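Local coordinates for phosphate-specific transport system accessory protein PhoU homolog (Streptococcus pneumoniae, PDB 2I0M) that probably helps regulate phosphate uptake as an accessory protein of the phosphate transport system, and forms a zinc-binding homodimer, at residues H120-L125 with E153-Y158; L32-K37 with K102-L107; L127-D132 with I146-K151. One frame throughout, in Å; residues are numbered along the deposited sequence.

Interaction 1 (H120-L125 with E153-Y158); sequences HQMGKL and EQIDQY. With ZN (zinc ion), chain B.
One face of the Tyr-158 ring lies against the backbone from Gln-121 C to Met-122 CA. The Met-122 N stands 4.0 Å above the ring plane, over its centre. Met-122 CA is 3.7 Å from Tyr-158 CD2. At the ring edge, near its plane, sits the methyl Leu-125 CD2, 4.1 Å from Tyr-158 CE2. The ring end reaches Gln-121, whose CB meets Tyr-158 OH at 3.6 Å. The rest of Gln-121 bends at chi2 and turns from the ring. The root of the tyrosine packs on Met-122, which runs past it in the opposite direction. Met-122 keeps CG trans to its own N (chi1 -179°), and its CB, CG and SD all come close to Tyr-158 CB.

Leu-125 fills the next turn. Its CD2 touches Gln-154 CB at 3.5 Å, the two side chains crossing at about a right angle. The same methyl meets Ile-155 CG1 at 3.8 Å. A chi1 of -87° sets Ile-155 CG1 beside the backbone N and CG2 roughly opposite it, and CG1 carries CD1 to Leu-125 CG.

The two helix segments run nearly antiparallel, at 158°, with axes 9.8 Å apart. They belong to helices 117-136 and 152-168 of the all-helical PhoU fold. Helix 177-209 packs beside the pair: Ile-187 and Leu-190 touch Met-122, and Ala-194 touches Ile-155. Asp-156 points away from the contact and binds a zinc ion through OD2 at 2.2 Å, together with Glu-191 and Asp-195 of that helix.

Without a hydrogen bond between the segments, their fit rests on shape and apolar burial. The helix that carries Tyr-158 and Ile-155 also turns Asp-156 to the metal, so the packing probably helps place that ligand.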
loop_
_atom_site.group_PDB
_atom_site.type_symbol
_atom_site.label_atom_id
_atom_site.label_comp_id
_atom_site.label_asym_id
_atom_site.label_seq_id
_atom_site.Cartn_x
_atom_site.Cartn_y
_atom_site.Cartn_z
ATOM N N HIS A 120 -1.294 -9.545 20.023
ATOM C CA HIS A 120 -0.057 -9.053 20.636
ATOM C C HIS A 120 1.141 -9.586 19.858
ATOM O O HIS A 120 2.124 -8.883 19.666
ATOM C CB HIS A 120 0.047 -9.506 22.124
ATOM C CG HIS A 120 -0.890 -8.798 23.062
ATOM N ND1 HIS A 120 -0.819 -8.942 24.435
ATOM C CD2 HIS A 120 -1.898 -7.924 22.832
ATOM C CE1 HIS A 120 -1.757 -8.207 25.006
ATOM N NE2 HIS A 120 -2.425 -7.578 24.055
ATOM N N GLN A 121 1.054 -10.841 19.423
ATOM C CA GLN A 121 2.140 -11.484 18.689
ATOM C C GLN A 121 2.296 -10.915 17.290
ATOM O O GLN A 121 3.411 -10.628 16.866
ATOM C CB GLN A 121 1.958 -12.997 18.634
ATOM C CG GLN A 121 2.060 -13.685 19.993
ATOM C CD GLN A 121 3.362 -13.394 20.706
ATOM O OE1 GLN A 121 4.430 -13.390 20.088
ATOM N NE2 GLN A 121 3.288 -13.151 22.014
ATOM N N MET A 122 1.176 -10.742 16.587
ATOM C CA MET A 122 1.168 -10.099 15.280
ATOM C C MET A 122 1.752 -8.702 15.423
ATOM O O MET A 122 2.521 -8.244 14.563
ATOM C CB MET A 122 -0.264 -10.040 14.730
ATOM C CG MET A 122 -0.428 -9.394 13.343
ATOM S SD MET A 122 -2.123 -9.430 12.697
ATOM C CE MET A 122 -2.995 -8.619 13.982
ATOM N N GLY A 123 1.396 -8.035 16.522
ATOM C CA GLY A 123 1.895 -6.693 16.810
ATOM C C GLY A 123 3.389 -6.645 17.060
ATOM O O GLY A 123 4.084 -5.798 16.498
ATOM N N LYS A 124 3.875 -7.556 17.904
ATOM C CA LYS A 124 5.298 -7.693 18.245
ATOM C C LYS A 124 6.167 -7.980 17.000
ATOM O O LYS A 124 7.269 -7.441 16.874
ATOM C CB LYS A 124 5.499 -8.786 19.332
ATOM C CG LYS A 124 4.998 -8.425 20.778
ATOM C CD LYS A 124 4.932 -9.648 21.798
ATOM C CE LYS A 124 4.179 -9.276 23.138
ATOM N NZ LYS A 124 3.500 -10.393 24.044
ATOM N N LEU A 125 5.679 -8.821 16.087
ATOM C CA LEU A 125 6.430 -9.149 14.863
ATOM C C LEU A 125 6.451 -7.966 13.885
ATOM O O LEU A 125 7.464 -7.698 13.236
ATOM C CB LEU A 125 5.914 -10.439 14.197
ATOM C CG LEU A 125 6.553 -10.919 12.867
ATOM C CD1 LEU A 125 8.039 -11.319 12.972
ATOM C CD2 LEU A 125 5.766 -12.064 12.257
ATOM N N GLU A 153 5.183 -13.204 5.550
ATOM C CA GLU A 153 4.452 -14.478 5.470
ATOM C C GLU A 153 3.753 -14.782 6.797
ATOM O O GLU A 153 2.567 -15.083 6.814
ATOM C CB GLU A 153 5.372 -15.655 5.070
ATOM C CG GLU A 153 4.626 -16.847 4.410
ATOM C CD GLU A 153 5.475 -18.132 4.246
ATOM O OE1 GLU A 153 6.719 -18.095 4.402
ATOM O OE2 GLU A 153 4.890 -19.200 3.949
ATOM N N GLN A 154 4.488 -14.665 7.904
ATOM C CA GLN A 154 3.931 -14.918 9.239
ATOM C C GLN A 154 2.806 -13.954 9.638
ATOM O O GLN A 154 1.808 -14.373 10.242
ATOM C CB GLN A 154 5.029 -14.921 10.307
ATOM C CG GLN A 154 5.837 -16.198 10.356
ATOM C CD GLN A 154 7.141 -16.101 9.580
ATOM O OE1 GLN A 154 7.250 -16.611 8.456
ATOM N NE2 GLN A 154 8.148 -15.448 10.182
ATOM N N ILE A 155 2.978 -12.672 9.318
ATOM C CA ILE A 155 1.947 -11.671 9.581
ATOM C C ILE A 155 0.655 -11.947 8.808
ATOM O O ILE A 155 -0.442 -11.799 9.360
ATOM C CB ILE A 155 2.492 -10.233 9.439
ATOM C CG1 ILE A 155 3.090 -9.821 10.795
ATOM C CG2 ILE A 155 1.399 -9.241 9.067
ATOM C CD1 ILE A 155 4.166 -8.870 10.697
ATOM N N ASP A 156 0.798 -12.388 7.557
ATOM C CA ASP A 156 -0.325 -12.854 6.758
ATOM C C ASP A 156 -1.053 -14.025 7.423
ATOM O O ASP A 156 -2.282 -14.060 7.448
ATOM C CB ASP A 156 0.142 -13.229 5.346
ATOM C CG ASP A 156 0.404 -12.005 4.471
ATOM O OD1 ASP A 156 0.965 -12.170 3.357
ATOM O OD2 ASP A 156 0.048 -10.878 4.896
ATOM N N GLN A 157 -0.286 -14.973 7.962
ATOM C CA GLN A 157 -0.832 -16.118 8.694
ATOM C C GLN A 157 -1.584 -15.675 9.946
ATOM O O GLN A 157 -2.678 -16.150 10.216
ATOM C CB GLN A 157 0.277 -17.104 9.048
ATOM C CG GLN A 157 0.833 -17.833 7.838
ATOM C CD GLN A 157 2.138 -18.586 8.110
ATOM O OE1 GLN A 157 2.817 -19.004 7.171
ATOM N NE2 GLN A 157 2.486 -18.767 9.383
ATOM N N TYR A 158 -1.006 -14.749 10.691
ATOM C CA TYR A 158 -1.726 -14.102 11.780
ATOM C C TYR A 158 -2.990 -13.432 11.257
ATOM O O TYR A 158 -4.046 -13.549 11.865
ATOM C CB TYR A 158 -0.860 -13.060 12.500
ATOM C CG TYR A 158 0.209 -13.616 13.415
ATOM C CD1 TYR A 158 -0.100 -14.522 14.426
ATOM C CD2 TYR A 158 1.533 -13.196 13.291
ATOM C CE1 TYR A 158 0.887 -15.018 15.278
ATOM C CE2 TYR A 158 2.533 -13.678 14.141
ATOM C CZ TYR A 158 2.203 -14.592 15.129
ATOM O OH TYR A 158 3.192 -15.070 15.958
HETATM ZN ZN ZN B . 0.973 -8.975 4.261
#

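Interaction 2 (L32-K37 with K102-L107); sequences LALASK and KAVLQL
Leu-34 and Val-104 meet where two long helices of the PhoU helical bundle come to an end, helix 5-35 and helix 74-105. The Leu-34 side chain can be followed outward. Its CB lies 4.0 Å from Val-104 CG2. Its CG, trans to the backbone N at chi1 -156°, keeps the same distance from that methyl. Further out, Leu-34 CD2 reaches Leu-107 CD1 at 4.2 Å. Leu-119 of helix 117-136 also packs on this leucine.

Val-104 points toward the partner and divides its methyls. CG2 packs on Leu-34 CA, CB and CG, whereas CG1 rests 3.7 Å from Ala-33 O. Leu-107 is also touched by Lys-37. The lysine CE meets Leu-107 CD1 at 3.9 Å, with the two side chains nearly perpendicular.

Lys-37 has positive phi and is the first residue after helix 5-35 to leave helical geometry. Its bent chain folds back over the helix end, and NZ is hydrogen-bonded to Tyr-183 OH on helix 177-209. Within the segment, Lys-37 NZ donates to Leu-34 O at 3.1 Å, with a C=O...N angle of 160°.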
loop_
_atom_site.group_PDB
_atom_site.type_symbol
_atom_site.label_atom_id
_atom_site.label_comp_id
_atom_site.label_asym_id
_atom_site.label_seq_id
_atom_site.Cartn_x
_atom_site.Cartn_y
_atom_site.Cartn_z
ATOM N N LEU A 32 0.235 -0.202 22.514
ATOM C CA LEU A 32 0.076 -0.002 23.952
ATOM C C LEU A 32 -1.285 0.613 24.257
ATOM O O LEU A 32 -1.961 0.168 25.183
ATOM C CB LEU A 32 1.216 0.854 24.548
ATOM C CG LEU A 32 1.039 1.499 25.939
ATOM C CD1 LEU A 32 0.846 0.475 27.082
ATOM C CD2 LEU A 32 2.197 2.445 26.253
ATOM N N ALA A 33 -1.691 1.628 23.494
ATOM C CA ALA A 33 -3.028 2.204 23.669
ATOM C C ALA A 33 -4.126 1.153 23.482
ATOM O O ALA A 33 -5.185 1.258 24.096
ATOM C CB ALA A 33 -3.256 3.402 22.750
ATOM N N LEU A 34 -3.851 0.141 22.657
ATOM C CA LEU A 34 -4.772 -0.970 22.401
ATOM C C LEU A 34 -4.791 -1.988 23.537
ATOM O O LEU A 34 -5.864 -2.436 23.932
ATOM C CB LEU A 34 -4.388 -1.701 21.106
ATOM C CG LEU A 34 -5.402 -2.515 20.292
ATOM C CD1 LEU A 34 -4.663 -3.561 19.485
ATOM C CD2 LEU A 34 -6.496 -3.188 21.103
ATOM N N ALA A 35 -3.609 -2.375 24.025
ATOM C CA ALA A 35 -3.486 -3.330 25.128
ATOM C C ALA A 35 -4.104 -2.784 26.410
ATOM O O ALA A 35 -4.775 -3.515 27.134
ATOM C CB ALA A 35 -2.026 -3.705 25.370
ATOM N N SER A 36 -3.877 -1.501 26.675
ATOM C CA SER A 36 -4.341 -0.875 27.902
ATOM C C SER A 36 -5.675 -0.147 27.750
ATOM O O SER A 36 -6.157 0.457 28.708
ATOM C CB SER A 36 -3.269 0.069 28.463
ATOM O OG SER A 36 -3.027 1.162 27.603
ATOM N N LYS A 37 -6.271 -0.207 26.559
ATOM C CA LYS A 37 -7.547 0.478 26.278
ATOM C C LYS A 37 -7.509 1.968 26.644
ATOM O O LYS A 37 -8.473 2.517 27.186
ATOM C CB LYS A 37 -8.724 -0.229 26.983
ATOM C CG LYS A 37 -9.474 -1.240 26.116
ATOM C CD LYS A 37 -8.735 -2.563 26.018
ATOM C CE LYS A 37 -8.973 -3.229 24.676
ATOM N NZ LYS A 37 -8.138 -4.453 24.529
ATOM N N LYS A 102 -7.871 4.925 16.161
ATOM C CA LYS A 102 -9.300 5.209 15.940
ATOM C C LYS A 102 -10.202 4.029 16.309
ATOM O O LYS A 102 -11.258 4.219 16.903
ATOM C CB LYS A 102 -9.579 5.637 14.499
ATOM C CG LYS A 102 -8.791 6.843 14.035
ATOM C CD LYS A 102 -9.236 7.277 12.653
ATOM C CE LYS A 102 -8.299 8.322 12.076
ATOM N NZ LYS A 102 -8.933 9.027 10.930
ATOM N N ALA A 103 -9.783 2.816 15.956
ATOM C CA ALA A 103 -10.524 1.613 16.329
ATOM C C ALA A 103 -10.600 1.427 17.857
ATOM O O ALA A 103 -11.575 0.884 18.361
ATOM C CB ALA A 103 -9.923 0.386 15.661
ATOM N N VAL A 104 -9.571 1.881 18.575
ATOM C CA VAL A 104 -9.533 1.820 20.037
ATOM C C VAL A 104 -10.604 2.717 20.659
ATOM O O VAL A 104 -11.110 2.421 21.736
ATOM C CB VAL A 104 -8.114 2.162 20.599
ATOM C CG1 VAL A 104 -8.150 2.414 22.114
ATOM C CG2 VAL A 104 -7.114 1.050 20.258
ATOM N N LEU A 105 -10.951 3.803 19.971
ATOM C CA LEU A 105 -11.998 4.724 20.433
ATOM C C LEU A 105 -13.396 4.139 20.239
ATOM O O LEU A 105 -14.355 4.579 20.871
ATOM C CB LEU A 105 -11.917 6.062 19.691
ATOM C CG LEU A 105 -10.636 6.895 19.688
ATOM C CD1 LEU A 105 -10.845 8.119 18.806
ATOM C CD2 LEU A 105 -10.238 7.305 21.090
ATOM N N GLN A 106 -13.497 3.152 19.361
ATOM C CA GLN A 106 -14.765 2.527 19.029
ATOM C C GLN A 106 -14.990 1.262 19.852
ATOM O O GLN A 106 -16.073 0.661 19.807
ATOM C CB GLN A 106 -14.830 2.229 17.525
ATOM C CG GLN A 106 -14.658 3.462 16.630
ATOM C CD GLN A 106 -15.789 4.469 16.796
ATOM O OE1 GLN A 106 -16.860 4.319 16.214
ATOM N NE2 GLN A 106 -15.547 5.504 17.591
ATOM N N LEU A 107 -13.967 0.868 20.609
ATOM C CA LEU A 107 -14.058 -0.320 21.447
ATOM C C LEU A 107 -14.946 -0.106 22.676
ATOM O O LEU A 107 -14.869 0.923 23.352
ATOM C CB LEU A 107 -12.671 -0.824 21.856
ATOM C CG LEU A 107 -11.833 -1.529 20.778
ATOM C CD1 LEU A 107 -10.491 -1.978 21.343
ATOM C CD2 LEU A 107 -12.577 -2.713 20.166
#

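Interaction 3 (L127-D132 with I146-K151)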
loop_
_atom_site.group_PDB
_atom_site.type_symbol
_atom_site.label_atom_id
_atom_site.label_comp_id
_atom_site.label_asym_id
_atom_site.label_seq_id
_atom_site.Cartn_x
_atom_site.Cartn_y
_atom_site.Cartn_z
ATOM N N LEU A 127 6.333 -4.721 14.843
ATOM C CA LEU A 127 7.292 -3.790 15.431
ATOM C C LEU A 127 8.739 -4.199 15.161
ATOM O O LEU A 127 9.548 -3.364 14.773
ATOM C CB LEU A 127 7.073 -3.670 16.930
ATOM C CG LEU A 127 5.814 -2.937 17.401
ATOM C CD1 LEU A 127 5.873 -2.789 18.934
ATOM C CD2 LEU A 127 5.693 -1.573 16.743
ATOM N N SER A 128 9.065 -5.472 15.353
ATOM C CA SER A 128 10.458 -5.867 15.271
ATOM C C SER A 128 10.943 -5.842 13.826
ATOM O O SER A 128 12.101 -5.551 13.571
ATOM C CB SER A 128 10.719 -7.211 15.954
ATOM O OG SER A 128 10.331 -8.283 15.135
ATOM N N MET A 129 10.036 -6.106 12.894
ATOM C CA MET A 129 10.298 -5.951 11.461
ATOM C C MET A 129 10.748 -4.525 11.142
ATOM O O MET A 129 11.733 -4.343 10.418
ATOM C CB MET A 129 9.062 -6.322 10.631
ATOM C CG MET A 129 8.895 -7.825 10.281
ATOM S SD MET A 129 7.252 -8.199 9.525
ATOM C CE MET A 129 7.515 -7.560 7.882
ATOM N N LEU A 130 10.051 -3.514 11.678
ATOM C CA LEU A 130 10.445 -2.126 11.431
ATOM C C LEU A 130 11.764 -1.777 12.116
ATOM O O LEU A 130 12.606 -1.100 11.525
ATOM C CB LEU A 130 9.358 -1.150 11.876
ATOM C CG LEU A 130 9.621 0.333 11.609
ATOM C CD1 LEU A 130 9.906 0.579 10.100
ATOM C CD2 LEU A 130 8.445 1.182 12.063
ATOM N N ALA A 131 11.937 -2.222 13.357
ATOM C CA ALA A 131 13.161 -1.953 14.115
ATOM C C ALA A 131 14.372 -2.577 13.419
ATOM O O ALA A 131 15.436 -1.963 13.323
ATOM C CB ALA A 131 13.029 -2.469 15.537
ATOM N N ASP A 132 14.201 -3.805 12.946
ATOM C CA ASP A 132 15.217 -4.464 12.113
ATOM C C ASP A 132 15.524 -3.670 10.839
ATOM O O ASP A 132 16.681 -3.409 10.533
ATOM C CB ASP A 132 14.793 -5.896 11.767
ATOM C CG ASP A 132 14.833 -6.839 12.983
ATOM O OD1 ASP A 132 15.360 -6.477 14.060
ATOM O OD2 ASP A 132 14.320 -7.967 12.853
ATOM N N ILE A 146 15.820 -8.595 2.474
ATOM C CA ILE A 146 15.089 -9.781 2.019
ATOM C C ILE A 146 14.622 -10.670 3.182
ATOM O O ILE A 146 13.464 -11.114 3.195
ATOM C CB ILE A 146 15.927 -10.603 1.013
ATOM C CG1 ILE A 146 16.080 -9.830 -0.302
ATOM C CG2 ILE A 146 15.312 -11.988 0.779
ATOM C CD1 ILE A 146 17.109 -10.410 -1.256
ATOM N N SER A 147 15.510 -10.924 4.148
ATOM C CA SER A 147 15.130 -11.693 5.329
ATOM C C SER A 147 14.009 -11.007 6.145
ATOM O O SER A 147 13.087 -11.685 6.610
ATOM C CB SER A 147 16.349 -12.042 6.195
ATOM O OG SER A 147 16.936 -10.864 6.723
ATOM N N ILE A 148 14.059 -9.679 6.275
ATOM C CA ILE A 148 12.968 -8.924 6.921
ATOM C C ILE A 148 11.622 -9.048 6.189
ATOM O O ILE A 148 10.586 -9.316 6.822
ATOM C CB ILE A 148 13.330 -7.432 7.125
ATOM C CG1 ILE A 148 14.505 -7.301 8.115
ATOM C CG2 ILE A 148 12.102 -6.616 7.604
ATOM C CD1 ILE A 148 15.221 -5.981 8.025
ATOM N N ALA A 149 11.648 -8.857 4.866
ATOM C CA ALA A 149 10.457 -8.975 4.016
ATOM C C ALA A 149 9.782 -10.324 4.181
ATOM O O ALA A 149 8.555 -10.398 4.189
ATOM C CB ALA A 149 10.799 -8.732 2.535
ATOM N N GLN A 150 10.590 -11.378 4.308
ATOM C CA GLN A 150 10.112 -12.762 4.427
ATOM C C GLN A 150 9.226 -13.025 5.647
ATOM O O GLN A 150 8.334 -13.873 5.595
ATOM C CB GLN A 150 11.300 -13.725 4.451
ATOM C CG GLN A 150 11.947 -13.927 3.094
ATOM C CD GLN A 150 13.192 -14.795 3.152
ATOM O OE1 GLN A 150 13.964 -14.748 4.120
ATOM N NE2 GLN A 150 13.397 -15.595 2.104
ATOM N N LYS A 151 9.481 -12.304 6.741
ATOM C CA LYS A 151 8.657 -12.414 7.957
ATOM C C LYS A 151 7.202 -11.967 7.776
ATOM O O LYS A 151 6.366 -12.240 8.627
ATOM C CB LYS A 151 9.301 -11.667 9.121
ATOM C CG LYS A 151 10.601 -12.295 9.583
ATOM C CD LYS A 151 11.254 -11.452 10.670
ATOM C CE LYS A 151 12.526 -12.121 11.174
ATOM N NZ LYS A 151 12.839 -11.653 12.545
#
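Met-129 and Ile-148 mark the closest backbone approach between segments 127-132 and 146-151, with their CA atoms 6.0 Å apart. Ile-148 points toward the other helix and sends its two branches to different places. Its CG2 lies 3.6 Å from Met-129 O. Its CD1 packs against Asp-132, 3.8 Å from the Asp-132 CB. Ile-148 CG1 also comes near that CB. Because CG1 is opposite the carbonyl carbon (chi1 -65°) and CG2 opposite the backbone N, the side chain spans one turn of the facing helix.

Met-129 leaves the backbone obliquely to the partner, and its sulfur and methyl then swing in toward Lys-151 and Ile-148. Its chain is straight through chi2 and turns at chi3 (76°). Met-129 CG and SD are each 4.0 Å from the Lys-151 CB, and the two chains lie side by side, running opposite ways. The methyl CE ends 3.7 Å from Ile-148 O.

The stem of Lys-151 therefore packs on the methionine, while its chain runs extended beyond CG to the acid. Lys-151 NZ approaches Asp-132 OD2 at 4.0 Å. This is a long salt bridge. Both charged residues are only partly exposed, and no hydrogen bond links the segments. The attraction is probably weaker than in a close ion pair.

Buried packing of Met-129 and Ile-148 thus makes the inner part of this helix-to-helix contact. It joins helix 117-136 to the short helix 142-150, which follows it in the chain. Helix 177-209 packs against both: Cys-201 touches Ile-148 and Ala-149, and Phe-193 and Ile-197 touch Leu-130. Helix 5-35 meets helix 117-136 as well: Val-23 and Leu-24 touch Leu-130, and Ala-27 touches Leu-127.

Interaction 2 comes first along the chain, in the first PhoU domain. Interactions 1 and 3 both lie in the second. These two share helix 117-136, and their centres are 11 Å apart. The chain leaves that helix, makes interaction 3 through helix 142-150, then returns in helix 152-168 for interaction 1. They touch directly where Ile-155 CD1 meets Met-129 SD. Interaction 2 is 18 Å from interaction 1, centre to centre, and 25 Å from interaction 3. It still reaches interaction 1 through Ala-35 and His-120. Helix 117-136 thus packs within the second domain and also meets helix 5-35 of the first, tying the two halves of the chain together.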